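Local coordinates for mutT/nudix family protein (PDB 3I9X) that is a Nudix-family protein that probably acts as a hydrolase, its Nudix domain making up most of this piece of a longer chain, at residues Leu49-Ser54 / Ala70-Phe75. Sequence-based numbering, arbitrary orientation.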
ATOM      1  N   LEU A  49     -19.560   8.689  -2.911  1.00 34.39           N
ATOM      2  CA  LEU A  49     -20.481   7.566  -3.050  1.00 34.98           C
ATOM      3  C   LEU A  49     -20.236   6.475  -1.995  1.00 36.13           C
ATOM      4  O   LEU A  49     -19.140   5.912  -1.868  1.00 36.43           O
ATOM      5  CB  LEU A  49     -20.396   6.908  -4.418  1.00 33.67           C
ATOM      6  CG  LEU A  49     -21.603   6.035  -4.760  1.00 36.98           C
ATOM      7  CD1 LEU A  49     -22.833   6.874  -5.190  1.00 37.96           C
ATOM      8  CD2 LEU A  49     -21.298   4.988  -5.894  1.00 39.03           C
ATOM      9  N   LEU A  50     -21.289   6.119  -1.275  1.00 36.80           N
ATOM     10  CA  LEU A  50     -21.189   5.079  -0.259  1.00 36.85           C
ATOM     11  C   LEU A  50     -22.354   4.127  -0.363  1.00 37.30           C
ATOM     12  O   LEU A  50     -23.409   4.491  -0.875  1.00 37.58           O
ATOM     13  CB  LEU A  50     -21.146   5.687   1.113  1.00 36.20           C
ATOM     14  CG  LEU A  50     -20.001   6.599   1.467  1.00 36.98           C
ATOM     15  CD1 LEU A  50     -20.317   7.305   2.865  1.00 33.52           C
ATOM     16  CD2 LEU A  50     -18.692   5.854   1.493  1.00 34.05           C
ATOM     17  N   ILE A  51     -22.121   2.908   0.128  1.00 37.15           N
ATOM     18  CA  ILE A  51     -23.030   1.808  -0.033  1.00 37.73           C
ATOM     19  C   ILE A  51     -23.348   1.198   1.357  1.00 38.18           C
ATOM     20  O   ILE A  51     -22.464   0.749   2.117  1.00 36.99           O
ATOM     21  CB  ILE A  51     -22.426   0.744  -0.950  1.00 36.80           C
ATOM     22  CG1 ILE A  51     -22.021   1.358  -2.320  1.00 38.90           C
ATOM     23  CG2 ILE A  51     -23.395  -0.441  -1.130  1.00 36.50           C
ATOM     24  CD1 ILE A  51     -21.439   0.335  -3.287  1.00 38.45           C
ATOM     25  N   LYS A  52     -24.626   1.185   1.705  1.00 39.25           N
ATOM     26  CA  LYS A  52     -25.000   0.680   3.053  1.00 39.62           C
ATOM     27  C   LYS A  52     -24.933  -0.831   3.030  1.00 38.58           C
ATOM     28  O   LYS A  52     -25.484  -1.457   2.138  1.00 38.63           O
ATOM     29  CB  LYS A  52     -26.382   1.149   3.401  1.00 40.49           C
ATOM     30  CG  LYS A  52     -26.876   0.851   4.821  1.00 43.34           C
ATOM     31  CD  LYS A  52     -28.351   1.217   4.899  1.00 49.60           C
ATOM     32  CE  LYS A  52     -28.641   2.237   5.983  1.00 55.23           C
ATOM     33  NZ  LYS A  52     -29.986   2.844   5.766  1.00 57.26           N
ATOM     34  N   ARG A  53     -24.224  -1.418   3.982  1.00 38.99           N
ATOM     35  CA  ARG A  53     -24.219  -2.882   4.102  1.00 39.87           C
ATOM     36  C   ARG A  53     -25.603  -3.413   4.488  1.00 40.33           C
ATOM     37  O   ARG A  53     -26.281  -2.845   5.336  1.00 40.03           O
ATOM     38  CB  ARG A  53     -23.196  -3.348   5.112  1.00 40.09           C
ATOM     39  CG  ARG A  53     -21.733  -3.126   4.628  1.00 38.94           C
ATOM     40  CD  ARG A  53     -20.753  -3.622   5.653  1.00 39.65           C
ATOM     41  NE  ARG A  53     -20.909  -5.056   5.928  1.00 40.16           N
ATOM     42  CZ  ARG A  53     -20.462  -6.042   5.152  1.00 41.90           C
ATOM     43  NH1 ARG A  53     -19.792  -5.795   4.031  1.00 41.52           N
ATOM     44  NH2 ARG A  53     -20.680  -7.290   5.503  1.00 43.29           N
ATOM     45  N   SER A  54     -26.008  -4.468   3.811  1.00 40.76           N
ATOM     46  CA  SER A  54     -27.215  -5.206   4.147  1.00 42.40           C
ATOM     47  C   SER A  54     -27.305  -5.543   5.645  1.00 40.73           C
ATOM     48  O   SER A  54     -26.294  -5.790   6.305  1.00 39.66           O
ATOM     49  CB  SER A  54     -27.290  -6.507   3.310  1.00 43.08           C
ATOM     50  OG  SER A  54     -28.466  -7.251   3.628  1.00 46.62           O
ATOM     51  N   ALA A  70     -20.337   1.801   3.721  1.00 36.77           N
ATOM     52  CA  ALA A  70     -19.001   1.405   3.327  1.00 35.91           C
ATOM     53  C   ALA A  70     -18.671   2.032   1.970  1.00 35.92           C
ATOM     54  O   ALA A  70     -19.576   2.232   1.148  1.00 35.01           O
ATOM     55  CB  ALA A  70     -18.907  -0.121   3.188  1.00 35.50           C
ATOM     56  N   VAL A  71     -17.380   2.274   1.731  1.00 34.76           N
ATOM     57  CA  VAL A  71     -16.949   2.648   0.388  1.00 35.42           C
ATOM     58  C   VAL A  71     -17.136   1.464  -0.538  1.00 34.73           C
ATOM     59  O   VAL A  71     -17.068   0.329  -0.116  1.00 35.68           O
ATOM     60  CB  VAL A  71     -15.494   3.182   0.342  1.00 35.30           C
ATOM     61  CG1 VAL A  71     -15.409   4.374   1.245  1.00 33.93           C
ATOM     62  CG2 VAL A  71     -14.435   2.081   0.696  1.00 33.05           C
ATOM     63  N   PRO A  72     -17.371   1.725  -1.805  1.00 34.41           N
ATOM     64  CA  PRO A  72     -17.261   0.633  -2.762  1.00 34.62           C
ATOM     65  C   PRO A  72     -15.882  -0.051  -2.745  1.00 36.20           C
ATOM     66  O   PRO A  72     -14.859   0.590  -2.453  1.00 32.95           O
ATOM     67  CB  PRO A  72     -17.437   1.333  -4.093  1.00 35.19           C
ATOM     68  CG  PRO A  72     -18.107   2.682  -3.716  1.00 34.41           C
ATOM     69  CD  PRO A  72     -17.555   3.019  -2.446  1.00 34.57           C
ATOM     70  N   GLY A  73     -15.889  -1.352  -3.046  1.00 37.38           N
ATOM     71  CA  GLY A  73     -14.662  -2.126  -3.184  1.00 38.81           C
ATOM     72  C   GLY A  73     -14.948  -3.606  -3.223  1.00 39.88           C
ATOM     73  O   GLY A  73     -16.101  -4.025  -3.277  1.00 39.95           O
ATOM     74  N   GLY A  74     -13.896  -4.408  -3.183  1.00 42.20           N
ATOM     75  CA  GLY A  74     -14.041  -5.866  -3.204  1.00 42.42           C
ATOM     76  C   GLY A  74     -12.718  -6.550  -2.949  1.00 44.35           C
ATOM     77  O   GLY A  74     -11.657  -5.880  -2.853  1.00 42.52           O
ATOM     78  N   PHE A  75     -12.775  -7.889  -2.843  1.00 45.67           N
ATOM     79  CA  PHE A  75     -11.567  -8.722  -2.712  1.00 47.14           C
ATOM     80  C   PHE A  75     -10.750  -8.770  -3.992  1.00 47.11           C
ATOM     81  O   PHE A  75     -11.323  -8.797  -5.062  1.00 48.20           O
ATOM     82  CB  PHE A  75     -11.950 -10.119  -2.207  1.00 48.27           C
ATOM     83  CG  PHE A  75     -12.419 -10.097  -0.788  1.00 49.20           C
ATOM     84  CD1 PHE A  75     -11.505 -10.086   0.247  1.00 50.38           C
ATOM     85  CD2 PHE A  75     -13.765  -9.992  -0.489  1.00 52.55           C
ATOM     86  CE1 PHE A  75     -11.918 -10.029   1.573  1.00 51.50           C
ATOM     87  CE2 PHE A  75     -14.190  -9.925   0.838  1.00 52.02           C
ATOM     88  CZ  PHE A  75     -13.267  -9.963   1.861  1.00 52.99           C
TER
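Ile51 and Ala70 form an antiparallel, hydrogen-bonded pair where strand 43-52 ends against the start of strand 69-75, in a largely buried part of the Nudix domain's mixed sheet. The two bonds of the pair differ in geometry. Ile51 N reaches Ala70 O at 2.8 Å, nearly straight and in the carbonyl plane, whereas Ala70 N meets Ile51 O at 2.9 Å from above the carbonyl plane, 40° out of it. The ladder goes no further: Pro72 has no N-H to offer Leu49 O, and its CD lies 3.3 Å from that oxygen instead. The chain bends away at Val71-Pro72, the break in strand 69-75, and resumes as extended strand from Gly73. Gly74 probably opens the Nudix box, so the bend leads into the family's signature loop-helix.

Apolar side chains flank the junction. Leu50, with CG anti to its carbonyl carbon (chi1 -62°), brings CD2 to 3.6 Å from Val71 CG1, and the same methyl lies 3.7 Å from Ala70 O. Met164 and Leu165 of helix 161-177 also pack on Val71, whose N-H is bonded to His161 ND1. Ile51 extends CD1 obliquely over the proline ring, 4.1 Å from Pro72 CG.

At the loop end, the aliphatic part of Arg53 skirts Ala70 CB, nearest at CG, while its NE is hydrogen-bonded to Met64 O. Two hydrogen bonds thus hold a single bridge pair, and apolar contacts flank it and continue past it, where proline supplies no donor.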